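Local coordinates for uncharacterized protein (Bacteroides uniformis, PDB 4IYK) that is of unknown function but, as a two-domain DUF3823 family member, may bind carbohydrate, at residues N119-E128 / S174-G185; E133-L141 / D162-I172. One frame throughout, in Å; residues are numbered along the deposited sequence. Where two conformers were deposited one is given.

Contact 1: residues N119-E128 / S174-G185; sequences NVITATFSLE and SADIYTLSIDLG
The edge of a three-stranded antiparallel sheet, in a domain assigned to the E-set (immunoglobulin-like) clan, is formed where Ile121, Ala123 and Phe125 pair with Ile182, Leu180 and Tyr178. Each is a hydrogen-bonded pair, and the straightest of these bonds runs from Ala123 N to Leu180 O (2.8 Å, 177°). Strand 107-117 flanks 120-128 on its other side. Phe125 has CG between its backbone N and carbonyl carbon (chi1 58°), which swings the ring across to Tyr178. Tyr178 CB sits over one ring face, 3.8 Å from the centroid, in a CH-pi contact, while Leu180 CD1 meets the ring edge at CE1 (3.8 Å). The two rings are nearly parallel but slid so far apart that they barely overlap. With a serine in place of Phe125, Tyr178 CB and Leu180 CD1 would probably lose their shared apolar partner, opening a gap beside Ile201. On the opposite face, water joins Thr122 OG1 (2.7 Å) to Ser181 OG (2.6 Å). Past the regular pairing, Ser126 OG donates to Asp176 O (2.9 Å) from above the carbonyl plane. The chemistry implies a two-faced pair: one face largely hydrocarbon and turned inward, the other mostly hydroxyls beside Val120 and Asp183.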
loop_
_atom_site.group_PDB
_atom_site.type_symbol
_atom_site.label_atom_id
_atom_site.label_comp_id
_atom_site.label_asym_id
_atom_site.label_seq_id
_atom_site.Cartn_x
_atom_site.Cartn_y
_atom_site.Cartn_z
ATOM N N ASN A 119 17.571 21.696 -0.291
ATOM C CA ASN A 119 18.178 20.396 -0.030
ATOM C C ASN A 119 17.306 19.539 0.919
ATOM O O ASN A 119 17.819 18.696 1.662
ATOM C CB ASN A 119 19.565 20.632 0.576
ATOM C CG ASN A 119 20.594 19.666 0.070
ATOM O OD1 ASN A 119 20.561 19.263 -1.098
ATOM N ND2 ASN A 119 21.556 19.305 0.929
ATOM N N VAL A 120 15.995 19.767 0.909
ATOM C CA VAL A 120 15.092 19.016 1.791
ATOM C C VAL A 120 13.914 18.498 0.978
ATOM O O VAL A 120 13.347 19.236 0.172
ATOM C CB VAL A 120 14.599 19.857 3.009
ATOM C CG1 VAL A 120 13.625 19.055 3.884
ATOM C CG2 VAL A 120 15.756 20.381 3.859
ATOM N N ILE A 121 13.545 17.233 1.213
ATOM C CA ILE A 121 12.356 16.601 0.655
ATOM C C ILE A 121 11.279 16.761 1.727
ATOM O O ILE A 121 11.500 16.339 2.854
ATOM C CB ILE A 121 12.585 15.116 0.247
ATOM C CG1 ILE A 121 13.823 14.949 -0.685
ATOM C CG2 ILE A 121 11.305 14.515 -0.370
ATOM C CD1 ILE A 121 13.742 15.577 -2.058
ATOM N N THR A 122 10.144 17.415 1.398
ATOM C CA THR A 122 9.039 17.617 2.342
ATOM C C THR A 122 7.751 16.978 1.818
ATOM O O THR A 122 7.364 17.216 0.675
ATOM C CB THR A 122 8.831 19.121 2.654
ATOM O OG1 THR A 122 9.983 19.586 3.341
ATOM C CG2 THR A 122 7.621 19.383 3.555
ATOM N N ALA A 123 7.062 16.220 2.696
ATOM C CA ALA A 123 5.777 15.596 2.407
ATOM C C ALA A 123 4.700 16.260 3.255
ATOM O O ALA A 123 4.932 16.526 4.432
ATOM C CB ALA A 123 5.836 14.097 2.695
ATOM N N THR A 124 3.572 16.625 2.635
ATOM C CA THR A 124 2.417 17.223 3.313
ATOM C C THR A 124 1.198 16.443 2.876
ATOM O O THR A 124 1.115 16.006 1.720
ATOM C CB THR A 124 2.285 18.739 3.078
ATOM O OG1 THR A 124 2.190 18.996 1.680
ATOM C CG2 THR A 124 3.426 19.533 3.701
ATOM N N PHE A 125 0.280 16.205 3.822
ATOM C CA PHE A 125 -0.887 15.366 3.591
ATOM C C PHE A 125 -1.853 15.395 4.772
ATOM O O PHE A 125 -1.523 15.845 5.871
ATOM C CB PHE A 125 -0.452 13.879 3.317
ATOM C CG PHE A 125 0.362 13.230 4.419
ATOM C CD1 PHE A 125 1.734 13.452 4.523
ATOM C CD2 PHE A 125 -0.244 12.404 5.363
ATOM C CE1 PHE A 125 2.480 12.862 5.553
ATOM C CE2 PHE A 125 0.514 11.797 6.378
ATOM C CZ PHE A 125 1.867 12.023 6.458
ATOM N N SER A 126 -3.046 14.877 4.520
ATOM C CA SER A 126 -4.118 14.660 5.469
ATOM C C SER A 126 -4.464 13.188 5.445
ATOM O O SER A 126 -4.066 12.475 4.521
ATOM C CB SER A 126 -5.334 15.521 5.111
ATOM O OG SER A 126 -5.137 16.841 5.584
ATOM N N LEU A 127 -5.245 12.739 6.425
ATOM C CA LEU A 127 -5.660 11.346 6.545
ATOM C C LEU A 127 -7.135 11.254 6.822
ATOM O O LEU A 127 -7.713 12.118 7.485
ATOM C CB LEU A 127 -4.883 10.597 7.647
ATOM C CG LEU A 127 -3.352 10.538 7.510
ATOM C CD1 LEU A 127 -2.729 9.943 8.751
ATOM C CD2 LEU A 127 -2.917 9.747 6.303
ATOM N N GLU A 128 -7.729 10.177 6.326
ATOM C CA GLU A 128 -9.131 9.870 6.493
ATOM C C GLU A 128 -9.237 8.418 6.950
ATOM O O GLU A 128 -8.586 7.546 6.390
ATOM C CB GLU A 128 -9.823 10.131 5.155
ATOM C CG GLU A 128 -11.313 9.934 5.109
ATOM C CD GLU A 128 -11.815 10.175 3.697
ATOM O OE1 GLU A 128 -11.568 11.279 3.158
ATOM O OE2 GLU A 128 -12.385 9.231 3.103
ATOM N N SER A 174 -9.597 14.438 9.652
ATOM C CA SER A 174 -9.407 14.827 8.245
ATOM C C SER A 174 -8.840 16.233 8.026
ATOM O O SER A 174 -8.205 16.483 7.000
ATOM C CB SER A 174 -10.732 14.726 7.501
ATOM O OG SER A 174 -11.220 13.395 7.529
ATOM N N ALA A 175 -9.111 17.152 8.957
ATOM C CA ALA A 175 -8.671 18.538 8.900
ATOM C C ALA A 175 -7.166 18.695 9.222
ATOM O O ALA A 175 -6.554 19.656 8.756
ATOM C CB ALA A 175 -9.501 19.367 9.863
ATOM N N ASP A 176 -6.583 17.769 10.012
ATOM C CA ASP A 176 -5.178 17.807 10.439
ATOM C C ASP A 176 -4.188 17.673 9.277
ATOM O O ASP A 176 -4.352 16.818 8.399
ATOM C CB ASP A 176 -4.887 16.716 11.486
ATOM C CG ASP A 176 -5.617 16.897 12.812
ATOM O OD1 ASP A 176 -6.241 17.967 13.010
ATOM O OD2 ASP A 176 -5.568 15.970 13.645
ATOM N N ILE A 177 -3.165 18.537 9.279
ATOM C CA ILE A 177 -2.114 18.514 8.266
ATOM C C ILE A 177 -0.859 17.919 8.885
ATOM O O ILE A 177 -0.361 18.410 9.908
ATOM C CB ILE A 177 -1.832 19.897 7.608
ATOM C CG1 ILE A 177 -3.133 20.670 7.206
ATOM C CG2 ILE A 177 -0.825 19.765 6.443
ATOM C CD1 ILE A 177 -3.948 20.121 5.981
ATOM N N TYR A 178 -0.354 16.854 8.256
ATOM C CA TYR A 178 0.872 16.189 8.683
ATOM C C TYR A 178 2.018 16.605 7.778
ATOM O O TYR A 178 1.806 16.823 6.590
ATOM C CB TYR A 178 0.695 14.665 8.681
ATOM C CG TYR A 178 -0.289 14.154 9.711
ATOM C CD1 TYR A 178 0.123 13.843 11.004
ATOM C CD2 TYR A 178 -1.624 13.935 9.383
ATOM C CE1 TYR A 178 -0.770 13.342 11.949
ATOM C CE2 TYR A 178 -2.529 13.442 10.321
ATOM C CZ TYR A 178 -2.095 13.143 11.603
ATOM O OH TYR A 178 -2.967 12.653 12.541
ATOM N N THR A 179 3.222 16.749 8.347
ATOM C CA THR A 179 4.452 17.077 7.602
ATOM C C THR A 179 5.552 16.099 7.981
ATOM O O THR A 179 5.780 15.860 9.169
ATOM C CB THR A 179 4.882 18.545 7.877
ATOM O OG1 THR A 179 3.813 19.423 7.496
ATOM C CG2 THR A 179 6.150 18.945 7.118
ATOM N N LEU A 180 6.235 15.530 6.969
ATOM C CA LEU A 180 7.409 14.660 7.122
ATOM C C LEU A 180 8.526 15.234 6.256
ATOM O O LEU A 180 8.250 15.876 5.246
ATOM C CB LEU A 180 7.127 13.173 6.803
ATOM C CG LEU A 180 6.069 12.499 7.709
ATOM C CD1 LEU A 180 5.556 11.235 7.080
ATOM C CD2 LEU A 180 6.598 12.251 9.148
ATOM N N SER A 181 9.776 15.063 6.687
ATOM C CA SER A 181 10.944 15.647 6.028
ATOM C C SER A 181 12.111 14.705 5.935
ATOM O O SER A 181 12.371 13.940 6.880
ATOM C CB SER A 181 11.426 16.869 6.819
ATOM O OG SER A 181 10.628 18.014 6.596
ATOM N N ILE A 182 12.900 14.863 4.846
ATOM C CA ILE A 182 14.184 14.204 4.645
ATOM C C ILE A 182 15.201 15.300 4.276
ATOM O O ILE A 182 15.002 16.012 3.290
ATOM C CB ILE A 182 14.184 13.041 3.619
ATOM C CG1 ILE A 182 13.157 11.932 3.997
ATOM C CG2 ILE A 182 15.609 12.443 3.497
ATOM C CD1 ILE A 182 12.667 11.120 2.792
ATOM N N ASP A 183 16.263 15.445 5.079
ATOM C CA ASP A 183 17.338 16.393 4.790
ATOM C C ASP A 183 18.302 15.665 3.870
ATOM O O ASP A 183 18.849 14.641 4.264
ATOM C CB ASP A 183 18.028 16.883 6.095
ATOM C CG ASP A 183 19.109 17.940 5.877
ATOM O OD1 ASP A 183 20.092 17.657 5.162
ATOM O OD2 ASP A 183 18.994 19.018 6.450
ATOM N N LEU A 184 18.514 16.178 2.658
ATOM C CA LEU A 184 19.370 15.510 1.681
ATOM C C LEU A 184 20.837 15.505 2.065
ATOM O O LEU A 184 21.512 14.516 1.770
ATOM C CB LEU A 184 19.174 16.102 0.284
ATOM C CG LEU A 184 17.754 15.882 -0.274
ATOM C CD1 LEU A 184 17.585 16.578 -1.643
ATOM C CD2 LEU A 184 17.423 14.377 -0.334
ATOM N N GLY A 185 21.310 16.578 2.712
ATOM C CA GLY A 185 22.701 16.707 3.150
ATOM C C GLY A 185 23.078 15.695 4.216
ATOM O O GLY A 185 24.216 15.217 4.256
HETATM O O HOH W 1 10.336 20.531 5.851
HETATM O O HOH W 2 -5.477 14.430 8.812
#

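Contact 2: residues E133-L141 / D162-I172; sequences EVKLKEIQL and DKQVFSPSTAI. With EDO (1,2-ethanediol), chain F.
Leu136 and Ile139 meet Thr170 and Gln164 as hydrogen-bonded pairs on either side of a corner in the partner chain. Leu136 N donates almost straight to Thr170 O (2.8 Å, 176°), and Leu136 O accepts the more bent return bond from Thr170 N. Beyond the corner, which contains a cis peptide before Pro168, Lys137 O receives Phe166 N, and Ile139 exchanges both its backbone bonds with Gln164. Leu141 N closes the series on Asp162 O (2.8 Å).

Strand 196-206 takes backbone bonds on the other side of 135-141, and waters satisfy several further groups. One takes the N-H of Ile172 and donates to Val134 O (2.7 Å). Another accepts from Gln140 NE2 and donates to both Asp162 OD2 (2.6 Å) and Leu141 O, so amide and carboxylate, their planes 77° apart, are joined through it. Glu138 OE1 and Lys163 NZ stand 4.0 Å apart, too far for a salt bridge; a water links that amine to Glu138 OE2 instead. The extended Lys163 chain lays CD against Gln140 OE1. Ser169 OG is held by Asp206, while Val165 O accepts from ethanediol, probably a crystallisation additive.

On the face carrying Leu136 and Ile139, Phe166 CE1 touches Leu136 CD2 (3.5 Å), a branch brought to the ring with CG anti to the backbone N (chi1 -179°); Ile139 CG1 lies at the ring edge and Thr170 CG2 over one face. Lys137 and Glu138 both face Leu204 in a classic beta bulge, and the whole is an antiparallel edge pairing interrupted by a corner, within a beta-sandwich-like domain.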
loop_
_atom_site.group_PDB
_atom_site.type_symbol
_atom_site.label_atom_id
_atom_site.label_comp_id
_atom_site.label_asym_id
_atom_site.label_seq_id
_atom_site.Cartn_x
_atom_site.Cartn_y
_atom_site.Cartn_z
ATOM N N GLU A 133 -13.771 3.687 14.057
ATOM C CA GLU A 133 -12.962 2.947 15.040
ATOM C C GLU A 133 -11.456 2.985 14.763
ATOM O O GLU A 133 -10.674 2.721 15.687
ATOM C CB GLU A 133 -13.431 1.474 15.147
ATOM C CG GLU A 133 -13.427 0.717 13.820
ATOM C CD GLU A 133 -13.529 -0.798 13.871
ATOM O OE1 GLU A 133 -14.344 -1.314 14.672
ATOM O OE2 GLU A 133 -12.819 -1.468 13.082
ATOM N N VAL A 134 -11.037 3.295 13.504
ATOM C CA VAL A 134 -9.628 3.306 13.104
ATOM C C VAL A 134 -8.850 4.444 13.751
ATOM O O VAL A 134 -9.270 5.597 13.676
ATOM C CB VAL A 134 -9.426 3.357 11.557
ATOM C CG1 VAL A 134 -7.948 3.286 11.199
ATOM C CG2 VAL A 134 -10.198 2.248 10.856
ATOM N N LYS A 135 -7.681 4.101 14.325
ATOM C CA LYS A 135 -6.723 5.034 14.918
ATOM C C LYS A 135 -5.387 4.992 14.148
ATOM O O LYS A 135 -5.137 4.072 13.358
ATOM C CB LYS A 135 -6.512 4.744 16.413
ATOM C CG LYS A 135 -7.792 4.927 17.241
ATOM C CD LYS A 135 -7.505 4.939 18.749
ATOM C CE LYS A 135 -7.361 6.346 19.279
ATOM N NZ LYS A 135 -7.350 6.379 20.769
ATOM N N LEU A 136 -4.543 6.010 14.363
ATOM C CA LEU A 136 -3.256 6.152 13.694
ATOM C C LEU A 136 -2.108 5.712 14.598
ATOM O O LEU A 136 -1.970 6.225 15.703
ATOM C CB LEU A 136 -3.063 7.614 13.267
ATOM C CG LEU A 136 -1.760 7.968 12.522
ATOM C CD1 LEU A 136 -1.712 7.324 11.136
ATOM C CD2 LEU A 136 -1.630 9.462 12.390
ATOM N N LYS A 137 -1.269 4.792 14.106
ATOM C CA LYS A 137 -0.115 4.255 14.834
ATOM C C LYS A 137 1.195 4.890 14.328
ATOM O O LYS A 137 2.021 5.305 15.142
ATOM C CB LYS A 137 -0.074 2.723 14.687
ATOM C CG LYS A 137 0.830 2.008 15.680
ATOM C CD LYS A 137 0.842 0.508 15.413
ATOM C CE LYS A 137 1.853 -0.240 16.256
ATOM N NZ LYS A 137 2.011 -1.653 15.819
ATOM N N GLU A 138 1.392 4.959 13.002
ATOM C CA GLU A 138 2.612 5.518 12.403
ATOM C C GLU A 138 2.377 6.276 11.094
ATOM O O GLU A 138 1.464 5.944 10.335
ATOM C CB GLU A 138 3.635 4.400 12.092
ATOM C CG GLU A 138 4.186 3.613 13.279
ATOM C CD GLU A 138 5.109 2.458 12.935
ATOM O OE1 GLU A 138 5.713 2.479 11.839
ATOM O OE2 GLU A 138 5.226 1.526 13.762
ATOM N N ILE A 139 3.281 7.238 10.793
ATOM C CA ILE A 139 3.352 7.948 9.504
ATOM C C ILE A 139 4.831 7.937 9.082
ATOM O O ILE A 139 5.738 8.029 9.932
ATOM C CB ILE A 139 2.698 9.364 9.427
ATOM C CG1 ILE A 139 3.287 10.342 10.473
ATOM C CG2 ILE A 139 1.159 9.270 9.496
ATOM C CD1 ILE A 139 3.055 11.854 10.194
ATOM N N GLN A 140 5.072 7.755 7.774
ATOM C CA GLN A 140 6.425 7.679 7.274
ATOM C C GLN A 140 6.511 8.057 5.819
ATOM O O GLN A 140 5.618 7.731 5.017
ATOM C CB GLN A 140 6.996 6.257 7.481
ATOM C CG GLN A 140 8.492 6.143 7.160
ATOM C CD GLN A 140 9.127 4.954 7.826
ATOM O OE1 GLN A 140 8.482 4.154 8.485
ATOM N NE2 GLN A 140 10.388 4.767 7.600
ATOM N N LEU A 141 7.618 8.751 5.484
ATOM C CA LEU A 141 7.978 9.104 4.127
ATOM C C LEU A 141 9.047 8.115 3.690
ATOM O O LEU A 141 10.215 8.246 4.069
ATOM C CB LEU A 141 8.441 10.583 3.999
ATOM C CG LEU A 141 8.828 11.064 2.583
ATOM C CD1 LEU A 141 7.663 10.886 1.578
ATOM C CD2 LEU A 141 9.291 12.535 2.609
ATOM N N ASP A 162 11.549 11.788 9.012
ATOM C CA ASP A 162 10.918 11.031 7.926
ATOM C C ASP A 162 9.847 10.072 8.458
ATOM O O ASP A 162 9.144 9.448 7.666
ATOM C CB ASP A 162 11.982 10.231 7.151
ATOM C CG ASP A 162 12.780 9.290 8.048
ATOM O OD1 ASP A 162 13.389 9.782 9.038
ATOM O OD2 ASP A 162 12.797 8.057 7.763
ATOM N N LYS A 163 9.760 9.929 9.796
ATOM C CA LYS A 163 8.861 8.994 10.447
ATOM C C LYS A 163 8.390 9.512 11.817
ATOM O O LYS A 163 9.179 10.081 12.566
ATOM C CB LYS A 163 9.606 7.647 10.615
ATOM C CG LYS A 163 8.807 6.526 11.296
ATOM C CD LYS A 163 9.678 5.293 11.532
ATOM C CE LYS A 163 8.839 4.134 12.024
ATOM N NZ LYS A 163 9.669 2.959 12.387
ATOM N N GLN A 164 7.103 9.285 12.139
ATOM C CA GLN A 164 6.543 9.631 13.441
ATOM C C GLN A 164 5.693 8.477 13.953
ATOM O O GLN A 164 4.918 7.872 13.195
ATOM C CB GLN A 164 5.755 10.946 13.438
ATOM C CG GLN A 164 5.570 11.499 14.863
ATOM C CD GLN A 164 4.695 12.715 14.974
ATOM O OE1 GLN A 164 4.109 13.180 13.992
ATOM N NE2 GLN A 164 4.563 13.235 16.196
ATOM N N VAL A 165 5.895 8.132 15.245
ATOM C CA VAL A 165 5.188 7.032 15.909
ATOM C C VAL A 165 4.304 7.642 16.973
ATOM O O VAL A 165 4.729 8.547 17.718
ATOM C CB VAL A 165 6.142 5.937 16.478
ATOM C CG1 VAL A 165 5.368 4.830 17.215
ATOM C CG2 VAL A 165 7.011 5.333 15.369
ATOM N N PHE A 166 3.048 7.188 17.002
ATOM C CA PHE A 166 2.065 7.640 17.985
ATOM C C PHE A 166 1.840 6.506 18.983
ATOM O O PHE A 166 1.430 5.403 18.598
ATOM C CB PHE A 166 0.753 8.110 17.308
ATOM C CG PHE A 166 1.010 9.121 16.209
ATOM C CD1 PHE A 166 1.232 8.708 14.897
ATOM C CD2 PHE A 166 1.039 10.484 16.487
ATOM C CE1 PHE A 166 1.534 9.634 13.898
ATOM C CE2 PHE A 166 1.314 11.414 15.476
ATOM C CZ PHE A 166 1.550 10.982 14.186
ATOM N N SER A 167 2.221 6.754 20.250
ATOM C CA SER A 167 2.057 5.788 21.325
ATOM C C SER A 167 1.547 6.514 22.580
ATOM O O SER A 167 2.293 7.296 23.180
ATOM C CB SER A 167 3.347 5.018 21.592
ATOM O OG SER A 167 3.147 4.089 22.647
ATOM N N PRO A 168 0.267 6.322 22.969
ATOM C CA PRO A 168 -0.764 5.466 22.342
ATOM C C PRO A 168 -1.187 5.976 20.967
ATOM O O PRO A 168 -1.003 7.161 20.676
ATOM C CB PRO A 168 -1.948 5.551 23.332
ATOM C CG PRO A 168 -1.365 6.081 24.621
ATOM C CD PRO A 168 -0.270 7.004 24.162
ATOM N N SER A 169 -1.725 5.078 20.122
ATOM C CA SER A 169 -2.238 5.406 18.780
ATOM C C SER A 169 -3.270 6.536 18.892
ATOM O O SER A 169 -4.048 6.558 19.844
ATOM C CB SER A 169 -2.833 4.175 18.111
ATOM O OG SER A 169 -3.878 3.614 18.888
ATOM N N THR A 170 -3.197 7.515 17.977
ATOM C CA THR A 170 -3.974 8.755 18.018
ATOM C C THR A 170 -5.238 8.722 17.127
ATOM O O THR A 170 -5.365 7.873 16.239
ATOM C CB THR A 170 -3.024 9.925 17.638
ATOM O OG1 THR A 170 -3.568 11.156 18.101
ATOM C CG2 THR A 170 -2.719 10.009 16.143
ATOM N N ALA A 171 -6.166 9.666 17.375
ATOM C CA ALA A 171 -7.408 9.803 16.606
ATOM C C ALA A 171 -7.116 10.365 15.217
ATOM O O ALA A 171 -6.224 11.198 15.074
ATOM C CB ALA A 171 -8.382 10.714 17.331
ATOM N N ILE A 172 -7.896 9.945 14.205
ATOM C CA ILE A 172 -7.742 10.466 12.840
ATOM C C ILE A 172 -8.809 11.547 12.661
ATOM O O ILE A 172 -10.001 11.303 12.871
ATOM C CB ILE A 172 -7.779 9.379 11.719
ATOM C CG1 ILE A 172 -6.614 8.384 11.867
ATOM C CG2 ILE A 172 -7.755 10.015 10.295
ATOM C CD1 ILE A 172 -6.870 6.976 11.240
HETATM C C1 EDO F . 7.271 6.018 20.344
HETATM O O1 EDO F . 6.825 4.679 20.489
HETATM C C2 EDO F . 6.041 6.948 20.244
HETATM O O2 EDO F . 6.447 8.302 20.143
HETATM O O HOH W 3 -9.951 8.045 14.464
HETATM O O HOH W 4 8.109 1.078 14.155
HETATM O O HOH W 5 11.704 6.685 5.789
#

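Overall arrangement
Contact 2 is nested in the loop that contact 1 closes, and both belong to the same C-terminal family region. Their strands lie in different sheets that pack face to face: Tyr178 OH touches Leu136 CD2, and Leu180 CD1 reaches the backbone of Gln140 and Leu141. Both are partly buried, each giving a largely apolar face to a common core and exposed residues at its margins. Contact 1 keeps regular pairing through six bridges, with mostly hydroxyls on its outer side. Contact 2 is broken by a corner and a bulge; its other face carries charged and amide groups bridged by water, Glu138 and Lys163 partly exposed, Gln140 and Asp162 buried. Ile172, against Leu127, helps connect the two.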